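Local coordinates for resiniferatoxin-binding, phosphotriesterase-related protein (Rhodobacter sphaeroides 2.4.1, PDB 3K2G) that binds two zinc ions in a phosphotriesterase-family TIM barrel and is probably a metal-dependent phosphoric ester hydrolase, at residues A217-D222 against T251-A257; M239-H243 against P278-V283; R15-V19 against Q128-G132; E5-V11 against V200-P205. All blocks are in the same frame, centred on the assembly; numbering follows the deposited sequence.

Contact 1: residues A217-D222 against T251-A257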
loop_
_atom_site.group_PDB
_atom_site.type_symbol
_atom_site.label_atom_id
_atom_site.label_comp_id
_atom_site.label_asym_id
_atom_site.label_seq_id
_atom_site.Cartn_x
_atom_site.Cartn_y
_atom_site.Cartn_z
ATOM N N ALA B 217 18.172 4.614 -13.836
ATOM C CA ALA B 217 17.555 4.714 -15.159
ATOM C C ALA B 217 17.318 6.130 -15.691
ATOM O O ALA B 217 17.595 6.404 -16.861
ATOM C CB ALA B 217 16.250 3.927 -15.183
ATOM N N HIS B 218 16.801 7.029 -14.855
ATOM C CA HIS B 218 16.555 8.388 -15.322
ATOM C C HIS B 218 17.861 9.109 -15.652
ATOM O O HIS B 218 17.911 9.907 -16.585
ATOM C CB HIS B 218 15.734 9.177 -14.296
ATOM C CG HIS B 218 14.257 8.936 -14.392
ATOM N ND1 HIS B 218 13.504 9.343 -15.473
ATOM C CD2 HIS B 218 13.398 8.303 -13.557
ATOM C CE1 HIS B 218 12.249 8.971 -15.300
ATOM N NE2 HIS B 218 12.158 8.336 -14.145
ATOM N N ARG B 219 18.922 8.828 -14.898
ATOM C CA ARG B 219 20.211 9.455 -15.177
ATOM C C ARG B 219 20.742 8.899 -16.501
ATOM O O ARG B 219 21.381 9.614 -17.280
ATOM C CB ARG B 219 21.216 9.166 -14.055
ATOM C CG ARG B 219 22.616 9.693 -14.358
ATOM C CD ARG B 219 23.628 9.376 -13.263
ATOM N NE ARG B 219 24.973 9.814 -13.640
ATOM C CZ ARG B 219 26.073 9.567 -12.932
ATOM N NH1 ARG B 219 25.997 8.881 -11.799
ATOM N NH2 ARG B 219 27.251 10.003 -13.362
ATOM N N VAL B 220 20.476 7.616 -16.744
ATOM C CA VAL B 220 20.903 6.957 -17.977
ATOM C C VAL B 220 20.200 7.605 -19.161
ATOM O O VAL B 220 20.842 7.950 -20.150
ATOM C CB VAL B 220 20.567 5.431 -17.980
ATOM C CG1 VAL B 220 20.553 4.891 -19.411
ATOM C CG2 VAL B 220 21.599 4.663 -17.165
ATOM N N LEU B 221 18.881 7.769 -19.057
ATOM C CA LEU B 221 18.117 8.382 -20.143
ATOM C C LEU B 221 18.502 9.845 -20.342
ATOM O O LEU B 221 18.490 10.346 -21.470
ATOM C CB LEU B 221 16.612 8.267 -19.885
ATOM C CG LEU B 221 16.033 6.848 -19.932
ATOM C CD1 LEU B 221 14.508 6.909 -19.801
ATOM C CD2 LEU B 221 16.423 6.158 -21.243
ATOM N N ASP B 222 18.841 10.529 -19.253
ATOM C CA ASP B 222 19.251 11.930 -19.343
ATOM C C ASP B 222 20.489 12.019 -20.236
ATOM O O ASP B 222 20.605 12.920 -21.069
ATOM C CB ASP B 222 19.596 12.497 -17.957
ATOM C CG ASP B 222 18.363 12.862 -17.135
ATOM O OD1 ASP B 222 17.227 12.708 -17.628
ATOM O OD2 ASP B 222 18.541 13.309 -15.983
ATOM N N THR B 251 7.348 6.388 -15.073
ATOM C CA THR B 251 7.931 7.634 -15.550
ATOM C C THR B 251 9.008 7.393 -16.601
ATOM O O THR B 251 9.254 8.244 -17.461
ATOM C CB THR B 251 8.498 8.469 -14.387
ATOM O OG1 THR B 251 9.399 7.674 -13.612
ATOM C CG2 THR B 251 7.359 8.973 -13.506
ATOM N N LEU B 252 9.650 6.227 -16.530
ATOM C CA LEU B 252 10.669 5.861 -17.502
ATOM C C LEU B 252 9.960 5.518 -18.796
ATOM O O LEU B 252 10.406 5.905 -19.876
ATOM C CB LEU B 252 11.461 4.647 -17.019
ATOM C CG LEU B 252 12.385 4.937 -15.837
ATOM C CD1 LEU B 252 12.856 3.615 -15.227
ATOM C CD2 LEU B 252 13.564 5.783 -16.310
ATOM N N ALA B 253 8.846 4.799 -18.681
ATOM C CA ALA B 253 8.076 4.413 -19.852
ATOM C C ALA B 253 7.545 5.663 -20.548
ATOM O O ALA B 253 7.571 5.755 -21.775
ATOM C CB ALA B 253 6.919 3.504 -19.448
ATOM N N GLN B 254 7.074 6.621 -19.747
ATOM C CA GLN B 254 6.525 7.867 -20.259
ATOM C C GLN B 254 7.565 8.647 -21.072
ATOM O O GLN B 254 7.223 9.313 -22.053
ATOM C CB GLN B 254 6.012 8.731 -19.104
ATOM C CG GLN B 254 5.436 10.071 -19.553
ATOM C CD GLN B 254 4.230 9.909 -20.457
ATOM O OE1 GLN B 254 3.222 9.342 -20.053
ATOM N NE2 GLN B 254 4.329 10.408 -21.685
ATOM N N ARG B 255 8.829 8.569 -20.666
ATOM C CA ARG B 255 9.876 9.262 -21.404
ATOM C C ARG B 255 10.047 8.609 -22.770
ATOM O O ARG B 255 10.626 9.204 -23.675
ATOM C CB ARG B 255 11.200 9.257 -20.627
ATOM C CG ARG B 255 11.168 10.138 -19.386
ATOM C CD ARG B 255 12.519 10.209 -18.679
ATOM N NE ARG B 255 13.496 11.021 -19.404
ATOM C CZ ARG B 255 14.713 11.312 -18.949
ATOM N NH1 ARG B 255 15.111 10.861 -17.769
ATOM N NH2 ARG B 255 15.532 12.064 -19.671
ATOM N N GLY B 256 9.543 7.381 -22.913
ATOM C CA GLY B 256 9.622 6.695 -24.193
ATOM C C GLY B 256 10.459 5.426 -24.279
ATOM O O GLY B 256 10.374 4.682 -25.261
ATOM N N ALA B 257 11.255 5.160 -23.251
ATOM C CA ALA B 257 12.116 3.988 -23.250
ATOM C C ALA B 257 11.361 2.688 -23.031
ATOM O O ALA B 257 10.316 2.657 -22.386
ATOM C CB ALA B 257 13.200 4.140 -22.184
#
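Ala-217 and Leu-252 form the tight end of this contact: Ala-217 CB lies 3.4 Å from Leu-252 CD1 and is almost as near CD2, closer than usual for methyl groups. The same CD2 sits over the centre of one face of the His-218 imidazole, 3.5 Å from the ring centroid and almost on the ring normal, a CH-pi contact. Leu-221 CD1 extends the apolar layer, touching Leu-252 CD2 and the methyl of Ala-257, the residue after the Schellman turn at Gly-256. Toward the other side the contact turns polar and includes the exposed Asp-222. The His-218 ring is held at both nitrogens, in its own plane: NE2 donates to Thr-251 OG1 at 2.9 Å, and ND1 accepts from Arg-255 NH1 at 3.2 Å in a fairly straight bond (162°). Thr-251 OG1 is also bonded to the carbonyl of Val-247, one turn earlier. A bend at chi3 (73°) lays the Arg-255 guanidinium nearly coplanar with the imidazole and puts one face over Leu-221 CB. NH1 also reaches His-218 O, while NH1 and NH2 together grip the single oxygen OD1 of Asp-222, NH2 at 2.7 Å. Glu-225 is a second carboxylate for NH2, and Gln-254 of a second subunit packs on this polar side. The two helix segments run nearly parallel, 16° apart with axes 10.7 Å from each other, as successive outer helices of the barrel do; Leu-221, Leu-252 and Ala-257 rest on Leu-236 of strand 234-236, and Leu-252 also meets Leu-259 of strand 258-261.

Contact 2: residues M239-H243 against P278-V283; sequences MNPSH and PSDDEV
Asn-240, inside the turn closed by the bond from Ser-242 N to the carbonyl O of Met-239 (a selenomethionine), meets Pro-278 and Val-283. Its CB is 3.8 Å from Pro-278 CG, its carbonyl O lies 3.4 Å from the same carbon, and CB also lies near Val-283 CG2. Pro-241 adds a looser touch, its CG 4.4 Å from Pro-278 CD, so two proline rings lie near each other. The short 3-10 segment 240-241 then carries the chain round to His-243, which has the largest buried surface of the contact. With chi1 at 70°, CG of His-243 sits between the backbone N and the carbonyl carbon, and the ring reaches into the corner made by Pro-278 and Glu-282. Its CD2 comes within 3.4 Å of Pro-278 CB, while Glu-282 CB lies over one face in a CH-pi contact, 3.8 Å from the ring centroid and displaced toward the rim. A water joins His-243 ND1, 2.8 Å away, to Glu-282 O, to which it donates. The glutamate itself is fixed by a capping box at the start of helix 280-292: Ser-279 N donates to Glu-282 OE1 almost linearly, at 174°, and Ser-279 OG accepts from Glu-282 N. The first segment follows strand 234-236 and zinc ligand His-238 and leads into helix 246-255; Phe-261 of strand 258-261 touches both Asn-240 and Val-283, and the start of helix 280-292 lies against helix 321-332 through Asp-280.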
loop_
_atom_site.group_PDB
_atom_site.type_symbol
_atom_site.label_atom_id
_atom_site.label_comp_id
_atom_site.label_asym_id
_atom_site.label_seq_id
_atom_site.Cartn_x
_atom_site.Cartn_y
_atom_site.Cartn_z
HETATM N N MSE B 239 14.587 -4.615 -15.565
HETATM C CA MSE B 239 13.599 -3.838 -14.831
HETATM C C MSE B 239 12.940 -4.631 -13.705
HETATM O O MSE B 239 12.414 -4.048 -12.762
HETATM C CB MSE B 239 12.534 -3.327 -15.792
HETATM C CG MSE B 239 13.081 -2.317 -16.801
HETATM SE SE MSE B 239 13.989 -0.822 -15.960
HETATM C CE MSE B 239 12.473 -0.116 -14.982
ATOM N N ASN B 240 12.987 -5.960 -13.803
ATOM C CA ASN B 240 12.370 -6.845 -12.813
ATOM C C ASN B 240 12.512 -6.445 -11.343
ATOM O O ASN B 240 11.522 -6.396 -10.622
ATOM C CB ASN B 240 12.887 -8.279 -12.978
ATOM C CG ASN B 240 12.569 -8.864 -14.340
ATOM O OD1 ASN B 240 11.818 -9.837 -14.456
ATOM N ND2 ASN B 240 13.143 -8.275 -15.379
ATOM N N PRO B 241 13.741 -6.163 -10.880
ATOM C CA PRO B 241 13.966 -5.783 -9.480
ATOM C C PRO B 241 13.283 -4.514 -8.979
ATOM O O PRO B 241 13.151 -4.328 -7.770
ATOM C CB PRO B 241 15.490 -5.677 -9.387
ATOM C CG PRO B 241 15.969 -6.631 -10.452
ATOM C CD PRO B 241 15.028 -6.314 -11.585
ATOM N N SER B 242 12.865 -3.636 -9.886
ATOM C CA SER B 242 12.209 -2.400 -9.471
ATOM C C SER B 242 10.695 -2.467 -9.634
ATOM O O SER B 242 10.017 -1.441 -9.702
ATOM C CB SER B 242 12.782 -1.197 -10.241
ATOM O OG SER B 242 12.661 -1.349 -11.647
ATOM N N HIS B 243 10.169 -3.690 -9.673
ATOM C CA HIS B 243 8.736 -3.927 -9.817
ATOM C C HIS B 243 7.901 -3.239 -8.736
ATOM O O HIS B 243 6.734 -2.929 -8.958
ATOM C CB HIS B 243 8.449 -5.426 -9.759
ATOM C CG HIS B 243 8.652 -6.024 -8.400
ATOM N ND1 HIS B 243 7.673 -6.018 -7.429
ATOM C CD2 HIS B 243 9.731 -6.626 -7.843
ATOM C CE1 HIS B 243 8.139 -6.593 -6.334
ATOM N NE2 HIS B 243 9.385 -6.971 -6.559
ATOM N N PRO B 278 13.222 -10.958 -7.932
ATOM C CA PRO B 278 11.792 -11.001 -7.619
ATOM C C PRO B 278 11.119 -12.203 -8.267
ATOM O O PRO B 278 11.682 -12.820 -9.171
ATOM C CB PRO B 278 11.283 -9.682 -8.189
ATOM C CG PRO B 278 12.104 -9.548 -9.431
ATOM C CD PRO B 278 13.503 -9.923 -8.946
ATOM N N SER B 279 9.911 -12.519 -7.807
ATOM C CA SER B 279 9.148 -13.651 -8.334
ATOM C C SER B 279 8.405 -13.258 -9.604
ATOM O O SER B 279 8.133 -12.081 -9.826
ATOM C CB SER B 279 8.120 -14.115 -7.310
ATOM O OG SER B 279 7.065 -13.177 -7.220
ATOM N N ASP B 280 8.046 -14.244 -10.418
ATOM C CA ASP B 280 7.325 -13.945 -11.649
ATOM C C ASP B 280 5.954 -13.337 -11.368
ATOM O O ASP B 280 5.431 -12.572 -12.179
ATOM C CB ASP B 280 7.194 -15.198 -12.513
ATOM C CG ASP B 280 8.508 -15.579 -13.171
ATOM O OD1 ASP B 280 9.426 -14.720 -13.207
ATOM O OD2 ASP B 280 8.622 -16.726 -13.660
ATOM N N ASP B 281 5.368 -13.675 -10.221
ATOM C CA ASP B 281 4.072 -13.105 -9.873
ATOM C C ASP B 281 4.227 -11.611 -9.580
ATOM O O ASP B 281 3.400 -10.805 -10.006
ATOM C CB ASP B 281 3.457 -13.813 -8.659
ATOM C CG ASP B 281 2.470 -14.907 -9.053
ATOM O OD1 ASP B 281 2.078 -14.980 -10.239
ATOM O OD2 ASP B 281 2.074 -15.691 -8.169
ATOM N N GLU B 282 5.285 -11.238 -8.862
ATOM C CA GLU B 282 5.516 -9.830 -8.547
ATOM C C GLU B 282 5.736 -9.041 -9.835
ATOM O O GLU B 282 5.249 -7.923 -9.981
ATOM C CB GLU B 282 6.736 -9.672 -7.638
ATOM C CG GLU B 282 6.554 -10.224 -6.230
ATOM C CD GLU B 282 7.841 -10.173 -5.430
ATOM O OE1 GLU B 282 8.826 -10.802 -5.862
ATOM O OE2 GLU B 282 7.873 -9.504 -4.375
ATOM N N VAL B 283 6.472 -9.633 -10.769
ATOM C CA VAL B 283 6.742 -8.983 -12.042
ATOM C C VAL B 283 5.472 -8.892 -12.879
ATOM O O VAL B 283 5.208 -7.865 -13.506
ATOM C CB VAL B 283 7.831 -9.743 -12.824
ATOM C CG1 VAL B 283 7.920 -9.227 -14.255
ATOM C CG2 VAL B 283 9.168 -9.565 -12.116
HETATM O O HOH W 1 4.941 -6.036 -7.988
#

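Contact 3: residues R15-V19 against Q128-G132; sequences RIMTV and QVVMG
Val-19, Val-129 and Val-130 bury the most surface here, with Thr-18 close behind. Val-19 N donates to Val-129 O at 2.9 Å, and both methyls of Val-19 flank that same oxygen. Because its CG1 is anti to the carbonyl carbon (chi1 -65°), Val-19 can turn this methyl to Met-131 CB, 3.9 Å away, while CG2 faces Val-129 CB at 4.1 Å. Thr-18 CB also approaches Val-129 O, to 3.3 Å; its hydroxyl is occupied by Gly-21 O and Asp-20 N in the hairpin turn. The branches of Val-130 meet both side chain and backbone of strand 15-18: CG2 crosses Ile-16 CG2 at about a right angle, 4.0 Å apart, and CG1 lies near the carbonyl of Met-17. A water completes the polar link, donating to Met-17 O and accepting from Met-131 N at 2.9 Å; both residues are selenomethionines. Leu-118 of helix 115-125 covers Val-19 and Val-129. The strand segments cross at 85°, so they share no sheet pairing; the one direct backbone bond comes from the residue just past strand 15-18. This is an N-terminal beta hairpin, strands 15-18 and 21-24, laid across an inner strand of the TIM barrel, strand 128-131, which pairs in parallel with strand 102-105.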
loop_
_atom_site.group_PDB
_atom_site.type_symbol
_atom_site.label_atom_id
_atom_site.label_comp_id
_atom_site.label_asym_id
_atom_site.label_seq_id
_atom_site.Cartn_x
_atom_site.Cartn_y
_atom_site.Cartn_z
ATOM N N ARG B 15 13.576 -2.719 -41.929
ATOM C CA ARG B 15 14.333 -3.966 -41.975
ATOM C C ARG B 15 15.105 -4.144 -40.665
ATOM O O ARG B 15 15.230 -3.203 -39.885
ATOM C CB ARG B 15 15.310 -3.946 -43.156
ATOM C CG ARG B 15 14.641 -3.783 -44.522
ATOM C CD ARG B 15 15.669 -3.830 -45.654
ATOM N NE ARG B 15 16.524 -2.645 -45.683
ATOM C CZ ARG B 15 16.161 -1.469 -46.197
ATOM N NH1 ARG B 15 14.955 -1.318 -46.731
ATOM N NH2 ARG B 15 17.004 -0.443 -46.176
ATOM N N ILE B 16 15.612 -5.351 -40.432
ATOM C CA ILE B 16 16.379 -5.651 -39.224
ATOM C C ILE B 16 17.616 -6.454 -39.591
ATOM O O ILE B 16 17.539 -7.419 -40.348
ATOM C CB ILE B 16 15.529 -6.440 -38.211
ATOM C CG1 ILE B 16 14.311 -5.598 -37.820
ATOM C CG2 ILE B 16 16.365 -6.793 -36.967
ATOM C CD1 ILE B 16 13.295 -6.329 -36.976
HETATM N N MSE B 17 18.761 -6.046 -39.060
HETATM C CA MSE B 17 20.013 -6.723 -39.359
HETATM C C MSE B 17 20.316 -7.925 -38.472
HETATM O O MSE B 17 20.597 -7.765 -37.289
HETATM C CB MSE B 17 21.175 -5.741 -39.252
HETATM C CG MSE B 17 22.526 -6.344 -39.643
HETATM SE SE MSE B 17 22.670 -6.866 -41.520
HETATM C CE MSE B 17 23.002 -5.074 -42.251
ATOM N N THR B 18 20.266 -9.121 -39.049
ATOM C CA THR B 18 20.581 -10.337 -38.303
ATOM C C THR B 18 21.981 -10.773 -38.732
ATOM O O THR B 18 22.541 -10.225 -39.687
ATOM C CB THR B 18 19.608 -11.489 -38.621
ATOM O OG1 THR B 18 19.855 -11.975 -39.944
ATOM C CG2 THR B 18 18.175 -11.023 -38.519
ATOM N N VAL B 19 22.543 -11.756 -38.035
ATOM C CA VAL B 19 23.879 -12.252 -38.355
ATOM C C VAL B 19 23.950 -12.842 -39.759
ATOM O O VAL B 19 25.036 -13.053 -40.296
ATOM C CB VAL B 19 24.328 -13.334 -37.363
ATOM C CG1 VAL B 19 24.462 -12.735 -35.975
ATOM C CG2 VAL B 19 23.329 -14.482 -37.371
ATOM N N GLN B 128 16.297 -16.891 -36.148
ATOM C CA GLN B 128 17.026 -15.690 -36.546
ATOM C C GLN B 128 17.699 -15.055 -35.335
ATOM O O GLN B 128 17.079 -14.900 -34.284
ATOM C CB GLN B 128 16.060 -14.696 -37.199
ATOM C CG GLN B 128 15.238 -15.324 -38.310
ATOM C CD GLN B 128 14.101 -14.441 -38.790
ATOM O OE1 GLN B 128 13.346 -13.887 -37.988
ATOM N NE2 GLN B 128 13.963 -14.320 -40.104
ATOM N N VAL B 129 18.969 -14.691 -35.494
ATOM C CA VAL B 129 19.737 -14.083 -34.415
ATOM C C VAL B 129 20.257 -12.682 -34.725
ATOM O O VAL B 129 20.904 -12.457 -35.756
ATOM C CB VAL B 129 20.944 -14.975 -34.032
ATOM C CG1 VAL B 129 21.808 -14.286 -32.987
ATOM C CG2 VAL B 129 20.446 -16.312 -33.506
ATOM N N VAL B 130 19.973 -11.747 -33.820
ATOM C CA VAL B 130 20.425 -10.365 -33.947
ATOM C C VAL B 130 21.593 -10.171 -32.980
ATOM O O VAL B 130 21.499 -10.561 -31.813
ATOM C CB VAL B 130 19.309 -9.363 -33.581
ATOM C CG1 VAL B 130 19.856 -7.950 -33.630
ATOM C CG2 VAL B 130 18.137 -9.511 -34.547
HETATM N N MSE B 131 22.676 -9.561 -33.463
HETATM C CA MSE B 131 23.883 -9.348 -32.657
HETATM C C MSE B 131 24.087 -7.924 -32.139
HETATM O O MSE B 131 23.880 -6.943 -32.864
HETATM C CB MSE B 131 25.105 -9.778 -33.470
HETATM C CG MSE B 131 26.466 -9.540 -32.815
HETATM SE SE MSE B 131 27.882 -10.394 -33.871
HETATM C CE MSE B 131 27.801 -9.172 -35.398
ATOM N N GLY B 132 24.498 -7.832 -30.875
ATOM C CA GLY B 132 24.738 -6.549 -30.245
ATOM C C GLY B 132 26.171 -6.072 -30.372
ATOM O O GLY B 132 26.972 -6.654 -31.102
HETATM O O HOH W 2 22.989 -8.816 -36.270
#

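Contact 4: residues E5-V11 against V200-P205; sequences ELSPCHV and VRTGLP
Glu-5 and Arg-201 both carry CG anti to the carbonyl carbon (chi1 -69° and -63°), and a bend at chi3 of Arg-201 brings its guanidinium alongside the extended glutamate. The salt bridge is side-on and two-pronged: NE meets OE1 at 2.8 Å and NH2 meets OE2 at 2.8 Å, both on the syn side, the NH2 bond the straighter and lying in the guanidinium plane. Asp-155 is a second carboxylate for NH2. A water spans Glu-5 N and Arg-201 O. Beyond the charged pair the N-terminal segment wraps round the end of helix 186-202, where the barrel's outer helix gives way to the turn before strand 206-208. Ser-7 N donates to Thr-202 O, and Val-11 N to Gly-203 O at 2.8 Å. Gly-203, with positive phi, lies against Leu-6 CD2 and His-10 CB. Leu-204 CD2 fits beside Ser-7 OG and lies 3.6 Å from Cys-9 O, while Val-11 CG1 meets Pro-205 CG at 3.8 Å.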
loop_
_atom_site.group_PDB
_atom_site.type_symbol
_atom_site.label_atom_id
_atom_site.label_comp_id
_atom_site.label_asym_id
_atom_site.label_seq_id
_atom_site.Cartn_x
_atom_site.Cartn_y
_atom_site.Cartn_z
ATOM N N GLU B 5 25.570 7.720 -42.247
ATOM C CA GLU B 5 26.255 6.562 -41.664
ATOM C C GLU B 5 25.211 5.570 -41.163
ATOM O O GLU B 5 25.526 4.638 -40.427
ATOM C CB GLU B 5 27.134 6.989 -40.481
ATOM C CG GLU B 5 28.350 7.823 -40.837
ATOM C CD GLU B 5 29.173 8.203 -39.612
ATOM O OE1 GLU B 5 28.681 9.002 -38.785
ATOM O OE2 GLU B 5 30.308 7.700 -39.473
ATOM N N LEU B 6 23.964 5.784 -41.562
ATOM C CA LEU B 6 22.867 4.925 -41.144
ATOM C C LEU B 6 23.030 3.470 -41.548
ATOM O O LEU B 6 23.426 3.159 -42.675
ATOM C CB LEU B 6 21.545 5.438 -41.711
ATOM C CG LEU B 6 20.989 6.745 -41.147
ATOM C CD1 LEU B 6 19.717 7.121 -41.887
ATOM C CD2 LEU B 6 20.715 6.585 -39.667
ATOM N N SER B 7 22.726 2.574 -40.615
ATOM C CA SER B 7 22.782 1.151 -40.900
ATOM C C SER B 7 21.738 0.887 -41.971
ATOM O O SER B 7 20.720 1.582 -42.037
ATOM C CB SER B 7 22.415 0.337 -39.659
ATOM O OG SER B 7 21.928 -0.943 -40.033
ATOM N N PRO B 8 21.976 -0.102 -42.839
ATOM C CA PRO B 8 20.983 -0.392 -43.878
ATOM C C PRO B 8 19.683 -0.836 -43.206
ATOM O O PRO B 8 18.630 -0.876 -43.837
ATOM C CB PRO B 8 21.639 -1.520 -44.670
ATOM C CG PRO B 8 23.092 -1.204 -44.547
ATOM C CD PRO B 8 23.222 -0.847 -43.085
ATOM N N CYS B 9 19.774 -1.189 -41.923
ATOM C CA CYS B 9 18.600 -1.615 -41.160
ATOM C C CYS B 9 18.309 -0.690 -39.978
ATOM O O CYS B 9 17.994 -1.157 -38.876
ATOM C CB CYS B 9 18.783 -3.044 -40.647
ATOM S SG CYS B 9 18.935 -4.285 -41.950
ATOM N N HIS B 10 18.415 0.619 -40.200
ATOM C CA HIS B 10 18.139 1.591 -39.142
ATOM C C HIS B 10 16.658 1.486 -38.786
ATOM O O HIS B 10 15.885 0.885 -39.526
ATOM C CB HIS B 10 18.510 3.014 -39.597
ATOM C CG HIS B 10 17.801 3.466 -40.836
ATOM N ND1 HIS B 10 16.615 4.167 -40.803
ATOM C CD2 HIS B 10 18.112 3.316 -42.145
ATOM C CE1 HIS B 10 16.227 4.431 -42.038
ATOM N NE2 HIS B 10 17.118 3.925 -42.872
ATOM N N VAL B 11 16.262 2.058 -37.653
ATOM C CA VAL B 11 14.877 1.957 -37.202
ATOM C C VAL B 11 13.795 2.490 -38.140
ATOM O O VAL B 11 12.621 2.157 -37.983
ATOM C CB VAL B 11 14.712 2.597 -35.812
ATOM C CG1 VAL B 11 15.552 1.817 -34.799
ATOM C CG2 VAL B 11 15.142 4.057 -35.848
ATOM N N VAL B 200 22.803 7.664 -32.812
ATOM C CA VAL B 200 22.439 8.757 -33.712
ATOM C C VAL B 200 23.005 8.513 -35.112
ATOM O O VAL B 200 22.305 8.669 -36.116
ATOM C CB VAL B 200 22.972 10.116 -33.189
ATOM C CG1 VAL B 200 22.655 11.230 -34.191
ATOM C CG2 VAL B 200 22.342 10.438 -31.838
ATOM N N ARG B 201 24.271 8.116 -35.177
ATOM C CA ARG B 201 24.920 7.879 -36.463
ATOM C C ARG B 201 24.406 6.673 -37.255
ATOM O O ARG B 201 24.200 6.777 -38.463
ATOM C CB ARG B 201 26.437 7.782 -36.260
ATOM C CG ARG B 201 27.052 9.073 -35.724
ATOM C CD ARG B 201 28.463 8.869 -35.175
ATOM N NE ARG B 201 29.415 8.416 -36.189
ATOM C CZ ARG B 201 30.676 8.080 -35.927
ATOM N NH1 ARG B 201 31.134 8.145 -34.683
ATOM N NH2 ARG B 201 31.476 7.672 -36.905
ATOM N N THR B 202 24.168 5.545 -36.586
ATOM C CA THR B 202 23.697 4.341 -37.276
ATOM C C THR B 202 22.172 4.193 -37.340
ATOM O O THR B 202 21.646 3.511 -38.221
ATOM C CB THR B 202 24.263 3.058 -36.617
ATOM O OG1 THR B 202 23.736 2.925 -35.289
ATOM C CG2 THR B 202 25.774 3.119 -36.553
ATOM N N GLY B 203 21.467 4.818 -36.405
ATOM C CA GLY B 203 20.019 4.714 -36.398
ATOM C C GLY B 203 19.544 3.368 -35.870
ATOM O O GLY B 203 18.373 3.001 -36.027
ATOM N N LEU B 204 20.453 2.628 -35.242
ATOM C CA LEU B 204 20.117 1.318 -34.675
ATOM C C LEU B 204 19.618 1.457 -33.243
ATOM O O LEU B 204 19.924 2.444 -32.563
ATOM C CB LEU B 204 21.344 0.400 -34.670
ATOM C CG LEU B 204 21.813 -0.195 -35.995
ATOM C CD1 LEU B 204 23.093 -1.012 -35.776
ATOM C CD2 LEU B 204 20.703 -1.067 -36.573
ATOM N N PRO B 205 18.838 0.469 -32.764
ATOM C CA PRO B 205 18.311 0.502 -31.396
ATOM C C PRO B 205 19.457 0.494 -30.387
ATOM O O PRO B 205 20.548 0.014 -30.685
ATOM C CB PRO B 205 17.483 -0.776 -31.311
ATOM C CG PRO B 205 17.045 -0.996 -32.722
ATOM C CD PRO B 205 18.293 -0.682 -33.502
HETATM O O HOH W 3 24.206 9.072 -40.096
#

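Contacts 3 and 4 join the N-terminal region to the barrel, and contacts 1 and 2 lie within the barrel's later half. Contact 3 is nested in the chain loop closed by contact 4; their centres are about 13 Å apart and they touch through Arg-15 NH2 and Pro-8 O, so the N-terminal segment and hairpin pack as one continuous region on the barrel. Further along the chain, the segments of contacts 1 and 2 alternate; their centres are about 18 Å apart, and Leu-252 CD1 packs on Met-239 CE. The centres of contacts 2 and 4 are about 32 Å apart, on opposite sides of the chain's centre. A bound zinc ion is about 10 Å from the Asn-240 side chain of contact 2.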